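Local coordinates for conserved hypothetical secreted protein (Helicobacter pylori, PDB 4RNY) that probably acts as a zinc-dependent M23-family metallopeptidase that helps determine cell shape, at residues F128-K133 against S162-Q167; L95-S100 against D135-V140; D65-I70 against I82-T87; K33-E38 against V215-Y220. All coordinates share one frame; numbering follows the deposited sequence.

Contact 1: residues F128-K133 against S162-Q167; sequences FKRLVK and SSRSNQ
Leu131 and Ser163 bring the two backbones to their closest, 6.3 Å between CA atoms, where the chain leaving the 3-10 turn of 128-130 passes a type I' beta turn running from Ser163 to Asn166. That turn is closed by paired backbone bonds between Ser163 and Asn166, and the neighbouring segment meets it through side chains alone. At the inner end the contact is apolar: the CD2 branch of Leu131 lies 3.5 Å from CB of Ser163, with the carbonyl oxygen of Ser162 a little farther off. Farther out, two arginines cross at about a right angle. Arg130 holds CG opposite its backbone N (chi1 -160°) and runs extended as far as NE, which carries its guanidinium across to the turn. Arg164 bends at its third torsion and sets NE over one face of that group, near the rim, 3.1 Å from Arg130 NH2. Both atoms are donors, and the planes are 52° apart, so this is a close approach of like charges rather than a bond or a flat stack. Both arginines are exposed, so solvent probably softens the repulsion, and each also touches a crystal neighbour. OG of Ser163 sits at the edge of the Arg130 guanidinium, 3.9 Å from NE. On the buried side of the arginines, Leu131 packs on Leu97, Val126, Pro101 of helix 101-109 and Val161 of strand 153-163, while Phe128 reaches Leu118 and Met119 of helix 112-121.

Contact 2: residues L95-S100 against D135-V140; sequences LSLQTS and DKIAIV
An antiparallel strand pair in the branched sheet that holds strands 87-96 and 136-146 brings Leu95 beside Ile137, where the first strand is ending and the second beginning. These two residues form a hydrogen-bonded pair. Ile137 N gives a fairly straight bond to Leu95 O at 2.8 Å, whereas the return bond from Leu95 N to Ile137 O, equally short, is bent to 133° at the hydrogen. One step on, Ser96 faces Lys136 as a non-hydrogen-bonded pair, their CA atoms 4.6 Å apart, and CA of Lys136 makes a CH...O contact with Leu95 O. The pairing outlasts the regular strand: Leu97 N bonds to Asp135 O at 2.9 Å, almost linear at 171°. The two segments are joined in the chain by helices 101-109 and 112-121, which cover the sheet face carrying Leu95 and Ile137; Leu95 packs on Ile105, and Ile137 on Leu118. On that face CB of Leu95 stands 4.3 Å from CB of Ile137. Leu97 also contributes, its CD2 lying 3.9 Å from CD1 of Ile137, the methyl that reaches out because CG1 is turned opposite the carbonyl carbon (chi1 -68°). The other face bears Ser96, against Phe352, and Lys136, whose chain leads away from strand 87-96. Asp135 turns its carboxylate back along its own chain, where OD2 accepts from the backbone N of Val132.

Contact 3: residues D65-I70 against I82-T87; sequences DLQIHI and IPIIFT
OD1 of Asp65 approaches the Phe86 ring obliquely, 3.4 Å from CE2, with carboxylate and ring planes 25° apart. The His69 imidazole is likewise met at a slant by CD1 of Ile82, which presses closest on His69 CB at 3.7 Å; the imidazole itself is stacked with the ring of Tyr71. Between them lies the Gln67 amide. CG of Gln67 sits between backbone N and carbonyl carbon (chi1 68°), and the extended remainder takes NE2 to Pro83 O at 3.0 Å, a bond bent to 139°. A water 2.9 Å from NE2 also accepts from Ile85 N, and OE1 is bonded to Arg146, so both ends of this buried amide are engaged and its rotation is fixed. The aliphatic part packs on Ile84 CG1. Backbone bonds join Gln67 and Ile82 in both directions, and Ile84 N reaches Asp65 O at 2.9 Å from well above the carbonyl plane, as the chain after Pro83 swings off the sheet. This is the open end of the beta hairpin made by strands 66-73 and 76-83, the latter an outer strand of the N-terminal sheet, just where the chain departs for strand 87-96.

Contact 4: residues K33-E38 against V215-Y220; sequences KELSAE and VRRPHY. With ZN (zinc ion), chain C.
A zinc ion joins the segments directly: OE2 of Glu34 binds it at 2.0 Å and NE2 of His219 at 2.1 Å. The two ligand atoms come within 3.2 Å of each other without a hydrogen bond, because both point at the metal. Glu34 OE2 lies at the edge of the imidazole, and carboxylate and ring are nearly coplanar, 10° apart. Glu34 reaches the zinc with its chain extended beyond CG, while OE1 stays 2.9 Å from the ion and is hydrogen-bonded to His266. Asp223 and His301 complete the site. On the histidine, CG stands opposite the backbone N (chi1 174°), directing NE2 to the zinc and leaving ND1 to bond with Pro203 O, which holds the ring's rotation. One residue on from Glu34, Leu35 spreads its branches over segment 215-220: CD1 touches the Arg217 CD at 3.8 Å, and CD2 lies 3.7 Å from CD2 of Tyr220, the two side chains crossing at about a right angle. Farther out, Arg217 forms a salt bridge with Asp32, on the same helix 30-36 as Glu34 and Leu35, and Tyr220 OH bonds to Ser63. The His219, Asp223 and His301 set matches the metal triad of M23 peptidases, and Glu34 comes from the N-terminal domain. Glu34 fills a coordination position that a substrate or water might otherwise take, an arrangement consistent with a self-inhibited, latent form.

How the contacts relate
Contacts 1 and 2 adjoin, their centres 9 Å apart, and reach the same sheet: Ser162 N probably bonds to Lys136 O at 2.9 Å across neighbouring strands. Their segments alternate along the chain. Contacts 3 and 4 form the other cluster, with centres 12 Å apart, where Leu66 of contact 3 packs against Leu35, Pro218 and Tyr220 of contact 4. The hairpin end thus backs the zinc site, the Leu66 side chain lying about 9 Å from that of His219. Contact 4 closes a long loop that contains the other three. Contact 1 is remote from the metal, its centre about 42 Å from that of contact 4.

Contact 1: residues F128-K133 against S162-Q167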
loop_
_atom_site.group_PDB
_atom_site.type_symbol
_atom_site.label_atom_id
_atom_site.label_comp_id
_atom_site.label_asym_id
_atom_site.label_seq_id
_atom_site.Cartn_x
_atom_site.Cartn_y
_atom_site.Cartn_z
ATOM N N PHE A 128 10.014 -0.594 -19.565
ATOM C CA PHE A 128 9.477 0.591 -20.209
ATOM C C PHE A 128 10.509 1.250 -21.117
ATOM O O PHE A 128 10.151 1.845 -22.131
ATOM C CB PHE A 128 8.901 1.558 -19.167
ATOM C CG PHE A 128 7.471 1.259 -18.804
ATOM C CD1 PHE A 128 6.898 0.011 -19.114
ATOM C CD2 PHE A 128 6.703 2.212 -18.148
ATOM C CE1 PHE A 128 5.583 -0.263 -18.801
ATOM C CE2 PHE A 128 5.390 1.950 -17.834
ATOM C CZ PHE A 128 4.831 0.713 -18.156
ATOM N N LYS A 129 11.779 1.111 -20.754
ATOM C CA LYS A 129 12.901 1.427 -21.653
ATOM C C LYS A 129 12.746 0.776 -23.026
ATOM O O LYS A 129 13.250 1.287 -24.009
ATOM C CB LYS A 129 14.256 1.047 -21.012
ATOM C CG LYS A 129 14.313 -0.357 -20.393
ATOM C CD LYS A 129 15.624 -0.629 -19.652
ATOM C CE LYS A 129 15.637 0.014 -18.266
ATOM N NZ LYS A 129 16.907 -0.230 -17.526
ATOM N N ARG A 130 12.020 -0.329 -23.092
ATOM C CA ARG A 130 11.783 -1.037 -24.347
ATOM C C ARG A 130 10.711 -0.376 -25.254
ATOM O O ARG A 130 10.739 -0.550 -26.469
ATOM C CB ARG A 130 11.392 -2.492 -24.020
ATOM C CG ARG A 130 11.557 -3.535 -25.127
ATOM C CD ARG A 130 11.465 -4.940 -24.517
ATOM N NE ARG A 130 10.933 -5.963 -25.427
ATOM C CZ ARG A 130 11.632 -6.958 -25.989
ATOM N NH1 ARG A 130 12.935 -7.114 -25.775
ATOM N NH2 ARG A 130 11.012 -7.813 -26.795
ATOM N N LEU A 131 9.778 0.392 -24.691
ATOM C CA LEU A 131 8.604 0.789 -25.456
ATOM C C LEU A 131 8.910 1.944 -26.418
ATOM O O LEU A 131 9.746 2.803 -26.147
ATOM C CB LEU A 131 7.452 1.150 -24.531
ATOM C CG LEU A 131 7.015 0.017 -23.599
ATOM C CD1 LEU A 131 6.000 0.530 -22.597
ATOM C CD2 LEU A 131 6.429 -1.134 -24.423
ATOM N N VAL A 132 8.246 1.955 -27.561
ATOM C CA VAL A 132 8.535 2.989 -28.563
ATOM C C VAL A 132 7.253 3.624 -29.068
ATOM O O VAL A 132 6.153 3.123 -28.808
ATOM C CB VAL A 132 9.385 2.439 -29.764
ATOM C CG1 VAL A 132 10.664 1.784 -29.273
ATOM C CG2 VAL A 132 8.577 1.462 -30.595
ATOM N N LYS A 133 7.425 4.712 -29.832
ATOM C CA LYS A 133 6.319 5.467 -30.419
ATOM C C LYS A 133 5.330 4.578 -31.153
ATOM O O LYS A 133 5.698 3.688 -31.947
ATOM C CB LYS A 133 6.852 6.573 -31.356
ATOM C CG LYS A 133 5.777 7.528 -31.845
ATOM C CD LYS A 133 6.366 8.720 -32.600
ATOM C CE LYS A 133 5.463 9.179 -33.754
ATOM N NZ LYS A 133 4.299 9.983 -33.281
ATOM N N SER A 162 1.367 -3.238 -25.417
ATOM C CA SER A 162 1.785 -3.868 -26.653
ATOM C C SER A 162 3.173 -3.425 -27.063
ATOM O O SER A 162 3.471 -2.266 -27.095
ATOM C CB SER A 162 0.809 -3.591 -27.739
ATOM O OG SER A 162 0.921 -2.270 -28.136
ATOM N N SER A 163 4.015 -4.389 -27.347
ATOM C CA SER A 163 5.390 -4.151 -27.714
ATOM C C SER A 163 5.863 -5.253 -28.649
ATOM O O SER A 163 5.607 -6.402 -28.453
ATOM C CB SER A 163 6.281 -3.982 -26.473
ATOM O OG SER A 163 7.634 -4.220 -26.655
ATOM N N ARG A 164 6.529 -4.818 -29.697
ATOM C CA ARG A 164 7.154 -5.689 -30.649
ATOM C C ARG A 164 6.231 -6.805 -31.111
ATOM O O ARG A 164 6.576 -7.937 -31.081
ATOM C CB ARG A 164 8.471 -6.194 -30.071
ATOM C CG ARG A 164 9.561 -5.149 -30.147
ATOM C CD ARG A 164 10.661 -5.262 -29.132
ATOM N NE ARG A 164 11.545 -6.346 -29.437
ATOM C CZ ARG A 164 12.757 -6.246 -29.951
ATOM N NH1 ARG A 164 13.285 -5.098 -30.222
ATOM N NH2 ARG A 164 13.434 -7.332 -30.197
ATOM N N SER A 165 5.046 -6.417 -31.533
ATOM C CA SER A 165 4.024 -7.306 -32.058
ATOM C C SER A 165 3.366 -8.262 -31.056
ATOM O O SER A 165 2.732 -9.187 -31.455
ATOM C CB SER A 165 4.546 -8.104 -33.245
ATOM O OG SER A 165 5.203 -7.285 -34.160
ATOM N N ASN A 166 3.538 -8.033 -29.769
ATOM C CA ASN A 166 2.924 -8.866 -28.758
ATOM C C ASN A 166 2.032 -8.012 -27.828
ATOM O O ASN A 166 2.276 -6.860 -27.669
ATOM C CB ASN A 166 3.991 -9.620 -27.964
ATOM C CG ASN A 166 4.743 -10.648 -28.787
ATOM O OD1 ASN A 166 4.156 -11.506 -29.379
ATOM N ND2 ASN A 166 6.039 -10.549 -28.802
ATOM N N GLN A 167 0.989 -8.574 -27.247
ATOM C CA GLN A 167 0.270 -7.868 -26.225
ATOM C C GLN A 167 0.516 -8.574 -24.895
ATOM O O GLN A 167 0.509 -9.791 -24.845
ATOM C CB GLN A 167 -1.202 -7.880 -26.567
ATOM C CG GLN A 167 -1.502 -7.243 -27.891
ATOM C CD GLN A 167 -3.001 -7.113 -28.072
ATOM O OE1 GLN A 167 -3.733 -8.096 -27.977
ATOM N NE2 GLN A 167 -3.466 -5.892 -28.280
#

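Contact 2: residues L95-S100 against D135-V140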
loop_
_atom_site.group_PDB
_atom_site.type_symbol
_atom_site.label_atom_id
_atom_site.label_comp_id
_atom_site.label_asym_id
_atom_site.label_seq_id
_atom_site.Cartn_x
_atom_site.Cartn_y
_atom_site.Cartn_z
ATOM N N LEU A 95 -3.945 4.613 -24.718
ATOM C CA LEU A 95 -2.797 5.428 -24.961
ATOM C C LEU A 95 -1.970 4.853 -26.121
ATOM O O LEU A 95 -1.702 3.640 -26.195
ATOM C CB LEU A 95 -1.957 5.518 -23.689
ATOM C CG LEU A 95 -0.724 6.404 -23.746
ATOM C CD1 LEU A 95 -1.118 7.863 -23.870
ATOM C CD2 LEU A 95 0.175 6.214 -22.542
ATOM N N SER A 96 -1.571 5.746 -27.026
ATOM C CA SER A 96 -0.661 5.423 -28.104
ATOM C C SER A 96 0.524 6.287 -27.817
ATOM O O SER A 96 0.357 7.494 -27.748
ATOM C CB SER A 96 -1.284 5.774 -29.458
ATOM O OG SER A 96 -0.321 5.634 -30.490
ATOM N N LEU A 97 1.700 5.726 -27.599
ATOM C CA LEU A 97 2.819 6.502 -27.108
ATOM C C LEU A 97 3.376 7.466 -28.114
ATOM O O LEU A 97 3.493 7.143 -29.266
ATOM C CB LEU A 97 3.945 5.617 -26.628
ATOM C CG LEU A 97 3.758 4.669 -25.463
ATOM C CD1 LEU A 97 5.063 3.936 -25.306
ATOM C CD2 LEU A 97 3.473 5.469 -24.212
ATOM N N GLN A 98 3.714 8.641 -27.628
ATOM C CA GLN A 98 4.206 9.729 -28.434
ATOM C C GLN A 98 5.598 10.023 -28.029
ATOM O O GLN A 98 6.385 10.427 -28.834
ATOM C CB GLN A 98 3.373 10.983 -28.258
ATOM C CG GLN A 98 1.951 10.878 -28.734
ATOM C CD GLN A 98 1.888 10.435 -30.164
ATOM O OE1 GLN A 98 2.598 10.953 -30.991
ATOM N NE2 GLN A 98 1.066 9.446 -30.450
ATOM N N THR A 99 5.910 9.811 -26.775
ATOM C CA THR A 99 7.271 9.922 -26.363
ATOM C C THR A 99 7.772 8.776 -25.530
ATOM O O THR A 99 8.574 7.999 -25.965
ATOM C CB THR A 99 7.537 11.234 -25.632
ATOM O OG1 THR A 99 7.015 11.168 -24.323
ATOM C CG2 THR A 99 6.868 12.360 -26.331
ATOM N N SER A 100 7.292 8.684 -24.312
ATOM C CA SER A 100 7.916 7.899 -23.268
ATOM C C SER A 100 6.817 7.450 -22.343
ATOM O O SER A 100 5.997 8.232 -22.028
ATOM C CB SER A 100 8.838 8.843 -22.527
ATOM O OG SER A 100 9.851 8.196 -21.827
ATOM N N ASP A 135 3.542 2.260 -29.838
ATOM C CA ASP A 135 3.161 1.140 -28.987
ATOM C C ASP A 135 1.953 1.611 -28.202
ATOM O O ASP A 135 1.782 2.818 -27.973
ATOM C CB ASP A 135 4.281 0.769 -28.009
ATOM C CG ASP A 135 5.335 -0.103 -28.625
ATOM O OD1 ASP A 135 5.034 -0.842 -29.568
ATOM O OD2 ASP A 135 6.489 -0.064 -28.130
ATOM N N LYS A 136 1.108 0.665 -27.787
ATOM C CA LYS A 136 -0.136 0.973 -27.117
ATOM C C LYS A 136 -0.091 0.570 -25.624
ATOM O O LYS A 136 0.510 -0.421 -25.252
ATOM C CB LYS A 136 -1.303 0.279 -27.821
ATOM C CG LYS A 136 -1.450 0.608 -29.322
ATOM C CD LYS A 136 -2.276 -0.470 -30.051
ATOM C CE LYS A 136 -2.272 -0.351 -31.589
ATOM N NZ LYS A 136 -1.213 -1.155 -32.310
ATOM N N ILE A 137 -0.747 1.357 -24.794
ATOM C CA ILE A 137 -0.909 1.051 -23.381
ATOM C C ILE A 137 -2.368 1.292 -23.051
ATOM O O ILE A 137 -2.917 2.361 -23.380
ATOM C CB ILE A 137 -0.029 1.904 -22.488
ATOM C CG1 ILE A 137 1.417 1.558 -22.691
ATOM C CG2 ILE A 137 -0.390 1.728 -20.992
ATOM C CD1 ILE A 137 2.350 2.472 -21.964
ATOM N N ALA A 138 -3.009 0.275 -22.489
ATOM C CA ALA A 138 -4.345 0.411 -21.883
ATOM C C ALA A 138 -4.360 0.097 -20.384
ATOM O O ALA A 138 -3.718 -0.841 -19.927
ATOM C CB ALA A 138 -5.339 -0.501 -22.572
ATOM N N ILE A 139 -5.159 0.852 -19.630
ATOM C CA ILE A 139 -5.277 0.582 -18.188
ATOM C C ILE A 139 -6.678 0.864 -17.729
ATOM O O ILE A 139 -7.195 1.974 -17.924
ATOM C CB ILE A 139 -4.343 1.454 -17.339
ATOM C CG1 ILE A 139 -2.999 1.682 -18.028
ATOM C CG2 ILE A 139 -4.147 0.828 -15.956
ATOM C CD1 ILE A 139 -2.119 2.661 -17.229
ATOM N N VAL A 140 -7.254 -0.140 -17.077
ATOM C CA VAL A 140 -8.491 -0.010 -16.337
ATOM C C VAL A 140 -8.122 0.037 -14.865
ATOM O O VAL A 140 -7.410 -0.847 -14.345
ATOM C CB VAL A 140 -9.436 -1.211 -16.602
ATOM C CG1 VAL A 140 -10.702 -1.086 -15.757
ATOM C CG2 VAL A 140 -9.789 -1.242 -18.086
#

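Contact 3: residues D65-I70 against I82-T87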
loop_
_atom_site.group_PDB
_atom_site.type_symbol
_atom_site.label_atom_id
_atom_site.label_comp_id
_atom_site.label_asym_id
_atom_site.label_seq_id
_atom_site.Cartn_x
_atom_site.Cartn_y
_atom_site.Cartn_z
ATOM N N ASP A 65 -7.856 3.669 3.877
ATOM C CA ASP A 65 -9.231 3.474 4.330
ATOM C C ASP A 65 -9.497 3.783 5.806
ATOM O O ASP A 65 -10.630 3.731 6.226
ATOM C CB ASP A 65 -9.601 2.021 4.054
ATOM C CG ASP A 65 -9.366 1.641 2.569
ATOM O OD1 ASP A 65 -9.621 2.546 1.724
ATOM O OD2 ASP A 65 -8.937 0.495 2.279
ATOM N N LEU A 66 -8.457 4.062 6.586
ATOM C CA LEU A 66 -8.576 4.340 8.018
ATOM C C LEU A 66 -7.772 5.568 8.375
ATOM O O LEU A 66 -6.688 5.806 7.827
ATOM C CB LEU A 66 -8.064 3.164 8.844
ATOM C CG LEU A 66 -8.373 3.127 10.351
ATOM C CD1 LEU A 66 -9.834 2.789 10.707
ATOM C CD2 LEU A 66 -7.387 2.241 11.063
ATOM N N GLN A 67 -8.343 6.359 9.278
ATOM C CA GLN A 67 -7.754 7.609 9.768
ATOM C C GLN A 67 -7.982 7.749 11.269
ATOM O O GLN A 67 -8.902 7.155 11.848
ATOM C CB GLN A 67 -8.314 8.831 9.022
ATOM C CG GLN A 67 -9.784 9.106 9.308
ATOM C CD GLN A 67 -10.385 10.086 8.357
ATOM O OE1 GLN A 67 -9.709 11.000 7.850
ATOM N NE2 GLN A 67 -11.663 9.915 8.089
ATOM N N ILE A 68 -7.049 8.464 11.889
ATOM C CA ILE A 68 -7.197 8.967 13.222
ATOM C C ILE A 68 -8.102 10.184 13.172
ATOM O O ILE A 68 -7.913 11.074 12.329
ATOM C CB ILE A 68 -5.828 9.393 13.766
ATOM C CG1 ILE A 68 -5.028 8.144 14.103
ATOM C CG2 ILE A 68 -6.014 10.283 14.995
ATOM C CD1 ILE A 68 -3.586 8.382 14.481
ATOM N N HIS A 69 -9.087 10.204 14.060
ATOM C CA HIS A 69 -9.952 11.362 14.291
ATOM C C HIS A 69 -9.706 11.827 15.718
ATOM O O HIS A 69 -10.038 11.112 16.667
ATOM C CB HIS A 69 -11.400 10.969 14.116
ATOM C CG HIS A 69 -12.369 12.093 14.292
ATOM N ND1 HIS A 69 -13.663 11.892 14.714
ATOM C CD2 HIS A 69 -12.238 13.420 14.109
ATOM C CE1 HIS A 69 -14.301 13.044 14.746
ATOM N NE2 HIS A 69 -13.461 13.984 14.366
ATOM N N ILE A 70 -9.066 12.990 15.841
ATOM C CA ILE A 70 -8.873 13.708 17.096
ATOM C C ILE A 70 -9.930 14.798 17.124
ATOM O O ILE A 70 -10.162 15.545 16.116
ATOM C CB ILE A 70 -7.490 14.342 17.215
ATOM C CG1 ILE A 70 -6.436 13.263 17.308
ATOM C CG2 ILE A 70 -7.404 15.245 18.454
ATOM C CD1 ILE A 70 -5.016 13.710 17.051
ATOM N N ILE A 82 -11.181 5.699 12.540
ATOM C CA ILE A 82 -12.428 5.677 11.804
ATOM C C ILE A 82 -12.193 5.567 10.318
ATOM O O ILE A 82 -11.136 5.900 9.841
ATOM C CB ILE A 82 -13.308 6.932 12.110
ATOM C CG1 ILE A 82 -12.712 8.230 11.580
ATOM C CG2 ILE A 82 -13.577 7.071 13.590
ATOM C CD1 ILE A 82 -13.672 9.430 11.674
ATOM N N PRO A 83 -13.194 5.118 9.571
ATOM C CA PRO A 83 -13.053 5.001 8.107
ATOM C C PRO A 83 -12.765 6.327 7.469
ATOM O O PRO A 83 -13.260 7.357 7.946
ATOM C CB PRO A 83 -14.426 4.478 7.671
ATOM C CG PRO A 83 -14.915 3.751 8.867
ATOM C CD PRO A 83 -14.440 4.478 10.057
ATOM N N ILE A 84 -11.919 6.326 6.448
ATOM C CA ILE A 84 -11.839 7.481 5.574
ATOM C C ILE A 84 -13.035 7.494 4.653
ATOM O O ILE A 84 -13.365 6.494 4.079
ATOM C CB ILE A 84 -10.539 7.543 4.756
ATOM C CG1 ILE A 84 -9.341 7.705 5.698
ATOM C CG2 ILE A 84 -10.583 8.720 3.800
ATOM C CD1 ILE A 84 -8.004 7.829 5.015
ATOM N N ILE A 85 -13.718 8.631 4.575
ATOM C CA ILE A 85 -14.852 8.804 3.684
ATOM C C ILE A 85 -14.369 9.139 2.266
ATOM O O ILE A 85 -13.574 10.083 2.071
ATOM C CB ILE A 85 -15.790 9.915 4.208
ATOM C CG1 ILE A 85 -16.548 9.388 5.433
ATOM C CG2 ILE A 85 -16.771 10.368 3.106
ATOM C CD1 ILE A 85 -17.297 10.458 6.212
ATOM N N PHE A 86 -14.809 8.382 1.262
ATOM C CA PHE A 86 -14.373 8.710 -0.108
ATOM C C PHE A 86 -15.259 8.139 -1.187
ATOM O O PHE A 86 -15.993 7.217 -0.933
ATOM C CB PHE A 86 -12.921 8.268 -0.393
ATOM C CG PHE A 86 -12.703 6.776 -0.370
ATOM C CD1 PHE A 86 -12.956 5.996 -1.478
ATOM C CD2 PHE A 86 -12.198 6.161 0.762
ATOM C CE1 PHE A 86 -12.746 4.626 -1.443
ATOM C CE2 PHE A 86 -11.997 4.797 0.806
ATOM C CZ PHE A 86 -12.271 4.020 -0.304
ATOM N N THR A 87 -15.107 8.675 -2.390
ATOM C CA THR A 87 -15.761 8.149 -3.594
ATOM C C THR A 87 -14.744 7.409 -4.482
ATOM O O THR A 87 -13.608 7.869 -4.643
ATOM C CB THR A 87 -16.336 9.333 -4.417
ATOM O OG1 THR A 87 -17.440 9.885 -3.700
ATOM C CG2 THR A 87 -16.819 8.850 -5.750
HETATM O O HOH W 1 -13.295 11.344 6.201
#

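Contact 4: residues K33-E38 against V215-Y220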
loop_
_atom_site.group_PDB
_atom_site.type_symbol
_atom_site.label_atom_id
_atom_site.label_comp_id
_atom_site.label_asym_id
_atom_site.label_seq_id
_atom_site.Cartn_x
_atom_site.Cartn_y
_atom_site.Cartn_z
ATOM N N LYS A 33 -1.666 1.720 19.280
ATOM C CA LYS A 33 -0.361 2.364 19.155
ATOM C C LYS A 33 0.349 1.952 17.861
ATOM O O LYS A 33 0.962 2.795 17.144
ATOM C CB LYS A 33 0.505 2.117 20.393
ATOM C CG LYS A 33 0.044 2.948 21.583
ATOM C CD LYS A 33 0.680 2.520 22.899
ATOM C CE LYS A 33 0.402 3.582 23.944
ATOM N NZ LYS A 33 0.675 3.149 25.328
ATOM N N GLU A 34 0.260 0.663 17.538
ATOM C CA GLU A 34 0.830 0.166 16.283
ATOM C C GLU A 34 0.199 0.863 15.095
ATOM O O GLU A 34 0.901 1.246 14.186
ATOM C CB GLU A 34 0.601 -1.353 16.098
ATOM C CG GLU A 34 1.467 -2.234 16.940
ATOM C CD GLU A 34 1.488 -3.663 16.447
ATOM O OE1 GLU A 34 2.499 -4.324 16.746
ATOM O OE2 GLU A 34 0.492 -4.132 15.799
ATOM N N LEU A 35 -1.125 1.022 15.107
ATOM C CA LEU A 35 -1.817 1.711 13.979
ATOM C C LEU A 35 -1.296 3.128 13.865
ATOM O O LEU A 35 -1.026 3.632 12.779
ATOM C CB LEU A 35 -3.319 1.740 14.217
ATOM C CG LEU A 35 -4.078 0.437 14.052
ATOM C CD1 LEU A 35 -5.515 0.607 14.468
ATOM C CD2 LEU A 35 -4.033 0.027 12.574
ATOM N N SER A 36 -1.108 3.744 15.015
ATOM C CA SER A 36 -0.706 5.145 15.101
ATOM C C SER A 36 0.705 5.388 14.568
ATOM O O SER A 36 1.019 6.496 14.112
ATOM C CB SER A 36 -0.823 5.622 16.545
ATOM O OG SER A 36 0.313 5.268 17.315
ATOM N N ALA A 37 1.536 4.351 14.559
ATOM C CA ALA A 37 2.924 4.512 14.108
ATOM C C ALA A 37 3.058 4.546 12.609
ATOM O O ALA A 37 4.142 4.782 12.126
ATOM C CB ALA A 37 3.834 3.426 14.680
ATOM N N GLU A 38 1.987 4.379 11.844
ATOM C CA GLU A 38 2.147 4.423 10.386
ATOM C C GLU A 38 1.542 5.655 9.726
ATOM O O GLU A 38 0.937 5.555 8.662
ATOM C CB GLU A 38 1.548 3.171 9.756
ATOM C CG GLU A 38 2.404 1.926 9.911
ATOM C CD GLU A 38 3.655 1.876 8.998
ATOM O OE1 GLU A 38 3.751 2.668 8.012
ATOM O OE2 GLU A 38 4.503 0.971 9.257
ATOM N N VAL A 215 -18.097 -4.462 13.642
ATOM C CA VAL A 215 -16.960 -3.580 13.415
ATOM C C VAL A 215 -15.716 -4.246 13.978
ATOM O O VAL A 215 -15.790 -4.854 15.031
ATOM C CB VAL A 215 -17.166 -2.178 14.022
ATOM C CG1 VAL A 215 -15.855 -1.392 14.105
ATOM C CG2 VAL A 215 -18.155 -1.389 13.179
ATOM N N ARG A 216 -14.603 -4.156 13.257
ATOM C CA ARG A 216 -13.320 -4.780 13.662
ATOM C C ARG A 216 -12.228 -3.812 13.252
ATOM O O ARG A 216 -12.218 -3.333 12.082
ATOM C CB ARG A 216 -13.043 -6.098 12.889
ATOM C CG ARG A 216 -13.619 -7.376 13.511
ATOM C CD ARG A 216 -12.993 -8.664 12.920
ATOM N NE ARG A 216 -13.743 -9.228 11.779
ATOM C CZ ARG A 216 -13.394 -9.143 10.494
ATOM N NH1 ARG A 216 -12.294 -8.487 10.096
ATOM N NH2 ARG A 216 -14.166 -9.722 9.584
ATOM N N ARG A 217 -11.309 -3.524 14.179
ATOM C CA ARG A 217 -10.111 -2.769 13.830
ATOM C C ARG A 217 -9.256 -3.437 12.776
ATOM O O ARG A 217 -9.061 -4.634 12.805
ATOM C CB ARG A 217 -9.205 -2.570 15.050
ATOM C CG ARG A 217 -9.704 -1.513 15.991
ATOM C CD ARG A 217 -8.939 -0.226 15.817
ATOM N NE ARG A 217 -9.469 0.895 16.575
ATOM C CZ ARG A 217 -9.474 1.024 17.886
ATOM N NH1 ARG A 217 -8.992 0.072 18.691
ATOM N NH2 ARG A 217 -9.961 2.130 18.416
ATOM N N PRO A 218 -8.724 -2.663 11.827
ATOM C CA PRO A 218 -7.736 -3.272 10.970
ATOM C C PRO A 218 -6.474 -3.604 11.777
ATOM O O PRO A 218 -6.255 -2.985 12.804
ATOM C CB PRO A 218 -7.410 -2.176 9.977
ATOM C CG PRO A 218 -8.567 -1.249 10.015
ATOM C CD PRO A 218 -9.044 -1.290 11.429
ATOM N N HIS A 219 -5.647 -4.517 11.283
ATOM C CA HIS A 219 -4.263 -4.686 11.767
ATOM C C HIS A 219 -3.362 -4.845 10.532
ATOM O O HIS A 219 -3.490 -5.806 9.774
ATOM C CB HIS A 219 -4.203 -5.921 12.672
ATOM C CG HIS A 219 -2.824 -6.291 13.114
ATOM N ND1 HIS A 219 -2.363 -7.585 13.088
ATOM C CD2 HIS A 219 -1.825 -5.550 13.635
ATOM C CE1 HIS A 219 -1.145 -7.632 13.577
ATOM N NE2 HIS A 219 -0.787 -6.409 13.902
ATOM N N TYR A 220 -2.417 -3.934 10.332
ATOM C CA TYR A 220 -1.739 -3.870 9.053
ATOM C C TYR A 220 -0.411 -4.596 8.982
ATOM O O TYR A 220 0.493 -4.232 8.224
ATOM C CB TYR A 220 -1.587 -2.444 8.625
ATOM C CG TYR A 220 -2.899 -1.749 8.366
ATOM C CD1 TYR A 220 -3.799 -2.243 7.449
ATOM C CD2 TYR A 220 -3.193 -0.531 8.997
ATOM C CE1 TYR A 220 -4.985 -1.553 7.163
ATOM C CE2 TYR A 220 -4.373 0.153 8.730
ATOM C CZ TYR A 220 -5.275 -0.373 7.806
ATOM O OH TYR A 220 -6.448 0.342 7.549
HETATM ZN ZN ZN C . 1.006 -5.795 14.803
#